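Side-chain contacts in mannan endo-1,6-alpha-mannosidase (Chaetomium thermophilum, PDB 6RY0), which probably acts on alpha-1,6-mannosidic linkages as a family 76 glycoside hydrolase or transglycosidase, helping to move GPI-anchored glycoproteins into the fungal cell wall: residues 90-95 / 405-410; 296-299 / 305-308. One frame throughout, in Å; residues are numbered along the deposited sequence.

Interaction 1 (90-95 / 405-410)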
loop_
_atom_site.group_PDB
_atom_site.type_symbol
_atom_site.label_atom_id
_atom_site.label_comp_id
_atom_site.label_asym_id
_atom_site.label_seq_id
_atom_site.Cartn_x
_atom_site.Cartn_y
_atom_site.Cartn_z
ATOM N N TRP A 90 -2.813 -14.755 -2.603
ATOM C CA TRP A 90 -3.772 -15.719 -3.113
ATOM C C TRP A 90 -4.073 -15.472 -4.589
ATOM O O TRP A 90 -4.172 -16.412 -5.377
ATOM C CB TRP A 90 -5.041 -15.688 -2.260
ATOM C CG TRP A 90 -6.199 -16.349 -2.931
ATOM C CD1 TRP A 90 -6.455 -17.688 -3.077
ATOM C CD2 TRP A 90 -7.259 -15.667 -3.604
ATOM N NE1 TRP A 90 -7.621 -17.866 -3.781
ATOM C CE2 TRP A 90 -8.128 -16.636 -4.125
ATOM C CE3 TRP A 90 -7.529 -14.316 -3.832
ATOM C CZ2 TRP A 90 -9.283 -16.290 -4.865
ATOM C CZ3 TRP A 90 -8.644 -13.976 -4.559
ATOM C CH2 TRP A 90 -9.517 -14.942 -5.049
ATOM N N HIS A 91 -4.260 -14.211 -4.967
ATOM C CA HIS A 91 -4.530 -13.857 -6.351
ATOM C C HIS A 91 -3.428 -14.331 -7.299
ATOM O O HIS A 91 -3.692 -14.717 -8.426
ATOM C CB HIS A 91 -4.717 -12.343 -6.402
ATOM C CG HIS A 91 -4.819 -11.729 -7.752
ATOM N ND1 HIS A 91 -5.881 -11.930 -8.590
ATOM C CD2 HIS A 91 -4.024 -10.824 -8.367
ATOM C CE1 HIS A 91 -5.729 -11.186 -9.678
ATOM N NE2 HIS A 91 -4.601 -10.500 -9.571
ATOM N N LEU A 92 -2.179 -14.197 -6.860
ATOM C CA LEU A 92 -1.006 -14.466 -7.679
ATOM C C LEU A 92 -0.658 -15.949 -7.730
ATOM O O LEU A 92 -0.113 -16.434 -8.708
ATOM C CB LEU A 92 0.181 -13.671 -7.126
ATOM C CG LEU A 92 0.077 -12.171 -7.428
ATOM C CD1 LEU A 92 0.907 -11.358 -6.459
ATOM C CD2 LEU A 92 0.456 -11.859 -8.842
ATOM N N THR A 93 -0.922 -16.679 -6.640
ATOM C CA THR A 93 -0.488 -18.065 -6.512
ATOM C C THR A 93 -1.601 -19.101 -6.588
ATOM O O THR A 93 -1.334 -20.248 -6.875
ATOM C CB THR A 93 0.259 -18.297 -5.181
ATOM O OG1 THR A 93 -0.669 -18.236 -4.100
ATOM C CG2 THR A 93 1.449 -17.392 -4.999
ATOM N N GLY A 94 -2.830 -18.695 -6.314
ATOM C CA GLY A 94 -3.924 -19.620 -6.193
ATOM C C GLY A 94 -4.008 -20.359 -4.875
ATOM O O GLY A 94 -4.878 -21.189 -4.705
ATOM N N ASP A 95 -3.112 -20.065 -3.950
ATOM C CA ASP A 95 -3.091 -20.748 -2.652
ATOM C C ASP A 95 -4.046 -20.040 -1.700
ATOM O O ASP A 95 -3.754 -18.905 -1.318
ATOM C CB ASP A 95 -1.670 -20.700 -2.086
ATOM C CG ASP A 95 -1.556 -21.312 -0.723
ATOM O OD1 ASP A 95 -2.528 -21.971 -0.263
ATOM O OD2 ASP A 95 -0.484 -21.137 -0.094
ATOM N N GLU A 405 2.514 -12.227 -14.669
ATOM C CA GLU A 405 2.205 -12.559 -16.059
ATOM C C GLU A 405 1.098 -13.597 -16.164
ATOM O O GLU A 405 0.450 -13.700 -17.198
ATOM C CB GLU A 405 3.480 -13.045 -16.797
ATOM C CG GLU A 405 4.187 -14.326 -16.143
ATOM C CD GLU A 405 5.402 -14.867 -16.924
ATOM O OE1 GLU A 405 6.529 -14.892 -16.356
ATOM O OE2 GLU A 405 5.223 -15.297 -18.094
ATOM N N TYR A 406 0.915 -14.405 -15.131
ATOM C CA TYR A 406 -0.084 -15.455 -15.108
ATOM C C TYR A 406 -1.396 -15.039 -14.459
ATOM O O TYR A 406 -2.365 -15.799 -14.486
ATOM C CB TYR A 406 0.444 -16.681 -14.353
ATOM C CG TYR A 406 1.806 -17.194 -14.803
ATOM C CD1 TYR A 406 1.968 -17.870 -15.977
ATOM C CD2 TYR A 406 2.918 -17.020 -14.003
ATOM C CE1 TYR A 406 3.232 -18.343 -16.353
ATOM C CE2 TYR A 406 4.146 -17.481 -14.347
ATOM C CZ TYR A 406 4.315 -18.141 -15.525
ATOM O OH TYR A 406 5.558 -18.606 -15.905
ATOM N N ALA A 407 -1.433 -13.877 -13.835
ATOM C CA ALA A 407 -2.572 -13.466 -13.051
ATOM C C ALA A 407 -3.602 -12.737 -13.889
ATOM O O ALA A 407 -3.269 -12.096 -14.862
ATOM C CB ALA A 407 -2.106 -12.544 -11.932
ATOM N N GLU A 408 -4.845 -12.781 -13.442
ATOM C CA GLU A 408 -5.875 -11.942 -14.005
ATOM C C GLU A 408 -5.571 -10.490 -13.649
ATOM O O GLU A 408 -5.084 -10.187 -12.562
ATOM C CB GLU A 408 -7.216 -12.355 -13.416
ATOM C CG GLU A 408 -7.640 -13.745 -13.842
ATOM C CD GLU A 408 -7.809 -13.818 -15.309
ATOM O OE1 GLU A 408 -8.528 -12.962 -15.852
ATOM O OE2 GLU A 408 -7.188 -14.710 -15.922
ATOM N N PRO A 409 -5.977 -9.569 -14.534
ATOM C CA PRO A 409 -5.919 -8.158 -14.162
ATOM C C PRO A 409 -6.978 -7.849 -13.113
ATOM O O PRO A 409 -7.922 -8.639 -12.918
ATOM C CB PRO A 409 -6.232 -7.463 -15.475
ATOM C CG PRO A 409 -7.126 -8.432 -16.199
ATOM C CD PRO A 409 -6.597 -9.778 -15.854
ATOM N N PRO A 410 -6.861 -6.690 -12.446
ATOM C CA PRO A 410 -7.925 -6.290 -11.523
ATOM C C PRO A 410 -9.285 -6.342 -12.218
ATOM O O PRO A 410 -9.434 -5.864 -13.350
ATOM C CB PRO A 410 -7.545 -4.843 -11.163
ATOM C CG PRO A 410 -6.162 -4.657 -11.618
ATOM C CD PRO A 410 -5.784 -5.688 -12.565
HETATM O O HOH W 1 -5.258 -14.236 -10.869
#
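His91 and Leu92, in the last turn of helix 76-93, meet Ala407 and Glu408 of the loop that follows helix 389-401, so a helix C-terminus is packed against a late segment of the (alpha/alpha)6 barrel of family 76. The His91 imidazole does most of the touching. With CG anti to the backbone N (chi1 172°), the ring reaches across to the loop and presents its CE1-NE2 edge to the carbonyl of Glu408, which lies near the ring plane; NE2 is 3.0 Å from Glu408 O and CE1 is 3.1 Å from the same oxygen. That oxygen also receives a weak hydrogen bond from Gln336 of helix 323-337. Ala407 points its methyl at the helix and meets both side chains: CB lies 4.0 Å from His91 NE2, obliquely to the ring, and 4.1 Å from Leu92 CD2. Leu92 itself is buried and also packs on Ser400, Ser401 and Ile404. Past the contact the helix stops at Gly94, with positive phi, and Thr93 forms an ST turn. One water ties the two backbones together, donating to His91 O at 2.9 Å and accepting from Glu408 N at 3.0 Å.

Interaction 2 (296-299 / 305-308)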
loop_
_atom_site.group_PDB
_atom_site.type_symbol
_atom_site.label_atom_id
_atom_site.label_comp_id
_atom_site.label_asym_id
_atom_site.label_seq_id
_atom_site.Cartn_x
_atom_site.Cartn_y
_atom_site.Cartn_z
ATOM N N ARG A 296 14.885 5.725 -12.238
ATOM C CA ARG A 296 16.086 6.510 -12.009
ATOM C C ARG A 296 16.474 6.571 -10.540
ATOM O O ARG A 296 17.651 6.506 -10.184
ATOM C CB ARG A 296 15.815 7.922 -12.555
ATOM C CG ARG A 296 16.903 8.945 -12.325
ATOM C CD ARG A 296 16.415 10.347 -12.634
ATOM N NE ARG A 296 15.403 10.735 -11.646
ATOM C CZ ARG A 296 14.298 11.439 -11.867
ATOM N NH1 ARG A 296 14.015 11.912 -13.077
ATOM N NH2 ARG A 296 13.461 11.665 -10.868
ATOM N N ASP A 297 15.476 6.763 -9.691
ATOM C CA ASP A 297 15.742 7.087 -8.300
ATOM C C ASP A 297 15.828 5.893 -7.364
ATOM O O ASP A 297 16.650 5.909 -6.432
ATOM C CB ASP A 297 14.657 8.041 -7.774
ATOM C CG ASP A 297 14.661 9.398 -8.461
ATOM O OD1 ASP A 297 15.742 9.798 -8.968
ATOM O OD2 ASP A 297 13.606 10.071 -8.449
ATOM N N PHE A 298 14.976 4.896 -7.565
ATOM C CA PHE A 298 14.846 3.825 -6.572
ATOM C C PHE A 298 15.465 2.515 -6.979
ATOM O O PHE A 298 15.612 1.647 -6.137
ATOM C CB PHE A 298 13.372 3.588 -6.202
ATOM C CG PHE A 298 12.780 4.764 -5.489
ATOM C CD1 PHE A 298 13.148 5.043 -4.192
ATOM C CD2 PHE A 298 11.904 5.610 -6.136
ATOM C CE1 PHE A 298 12.634 6.151 -3.540
ATOM C CE2 PHE A 298 11.393 6.707 -5.505
ATOM C CZ PHE A 298 11.778 6.988 -4.205
ATOM N N PHE A 299 15.828 2.331 -8.238
ATOM C CA PHE A 299 16.421 1.075 -8.668
ATOM C C PHE A 299 17.891 1.301 -8.903
ATOM O O PHE A 299 18.305 2.150 -9.683
ATOM C CB PHE A 299 15.690 0.520 -9.892
ATOM C CG PHE A 299 14.352 -0.055 -9.524
ATOM C CD1 PHE A 299 13.236 0.748 -9.392
ATOM C CD2 PHE A 299 14.209 -1.402 -9.246
ATOM C CE1 PHE A 299 12.001 0.214 -9.028
ATOM C CE2 PHE A 299 12.994 -1.934 -8.877
ATOM C CZ PHE A 299 11.891 -1.139 -8.758
ATOM N N PHE A 305 15.711 0.220 -3.707
ATOM C CA PHE A 305 16.570 0.752 -2.669
ATOM C C PHE A 305 15.835 1.911 -1.998
ATOM O O PHE A 305 15.413 2.858 -2.690
ATOM C CB PHE A 305 17.901 1.201 -3.283
ATOM C CG PHE A 305 18.940 1.556 -2.292
ATOM C CD1 PHE A 305 19.024 2.807 -1.780
ATOM C CD2 PHE A 305 19.856 0.600 -1.864
ATOM C CE1 PHE A 305 20.042 3.109 -0.856
ATOM C CE2 PHE A 305 20.859 0.900 -0.990
ATOM C CZ PHE A 305 20.935 2.128 -0.471
ATOM N N GLU A 306 15.726 1.872 -0.684
ATOM C CA GLU A 306 14.957 2.885 0.047
ATOM C C GLU A 306 15.849 4.088 0.332
ATOM O O GLU A 306 16.460 4.196 1.400
ATOM C CB GLU A 306 14.338 2.298 1.314
ATOM C CG GLU A 306 13.215 3.149 1.868
ATOM C CD GLU A 306 12.114 3.354 0.841
ATOM O OE1 GLU A 306 11.616 2.317 0.342
ATOM O OE2 GLU A 306 11.793 4.511 0.524
ATOM N N ILE A 307 15.946 4.987 -0.654
ATOM C CA ILE A 307 16.990 6.017 -0.642
ATOM C C ILE A 307 17.066 6.846 0.651
ATOM O O ILE A 307 18.177 7.198 0.992
ATOM C CB ILE A 307 17.173 6.797 -1.974
ATOM C CG1 ILE A 307 15.881 7.451 -2.329
ATOM C CG2 ILE A 307 17.674 5.902 -3.121
ATOM C CD1 ILE A 307 15.797 8.057 -3.740
ATOM N N PRO A 308 15.959 7.185 1.352
ATOM C CA PRO A 308 16.170 8.028 2.531
ATOM C C PRO A 308 16.826 7.352 3.707
ATOM O O PRO A 308 17.251 8.069 4.608
ATOM C CB PRO A 308 14.754 8.478 2.910
ATOM C CG PRO A 308 13.957 8.319 1.631
ATOM C CD PRO A 308 14.522 7.059 1.045
#
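This is a local, mainly apolar contact, in which the C-terminal end of helix 281-298 meets the loop that leaves the hairpin of strands 299-300 and 303-304. The chain turns back on itself within a few residues, and Phe298 and Ile307 carry most of the packing. Phe298 has CG anti to its carbonyl carbon (chi1 -66°), which sends the ring out beside the loop; there it crosses the Ile307 side chain at about a right angle. Phe298 CE1 is 3.7 Å from Ile307 CD1, which comes at the ring obliquely, and Ile307 CG1 is equally near. At the ring edge, in its plane, sits the carbonyl of Phe305, whose O is 3.5 Å from Phe298 CD1. Asp297 CB lies over one face of the ring, displaced from its centre. Ile307 points toward the helix and lays CG2 against the backbone, 3.5 Å from Asp297 O. The backbones are joined by a weak bond of 2.8 Å from Phe305 N to Phe298 O, bent to 124° at the hydrogen. The Asp297 carboxylate is held by a salt bridge to Arg296, which grips it side-on: NE reaches OD1 at 2.9 Å, nearly straight, but from above the carboxylate plane, while NH2 meets OD2 on the syn side, tilted 32° out of that plane. Arg296 NH1 goes on to Thr239 O. Glu306, the centre of an inverse gamma turn, is hydrogen-bonded through OE1 to Ser261 OG at the start of helix 261-278 and touches Phe323 of helix 323-337, while Phe299, in the first hairpin strand, packs on helices 323-337 and 342-358.

Overall arrangement
The two contacts are separate, with centres 27 Å apart and nearest atoms about 15 Å apart, and each contact centre lies about 17 Å from the centre of this single-chain helical protein. Both segments of interaction 2 fall within the 309 residues that separate the two halves of interaction 1. Interaction 1 thus joins early and late parts of the chain within one helical domain, whereas interaction 2 closes a local turn around the hairpin after helix 281-298. Helix 323-337 adjoins both: Gln336 and Ile337, at its C-terminal end, lie by segment 405-410, and Phe323 and Met331 by interaction 2. Both contacts lie away from the calcium ion bound by Asp73 and His385.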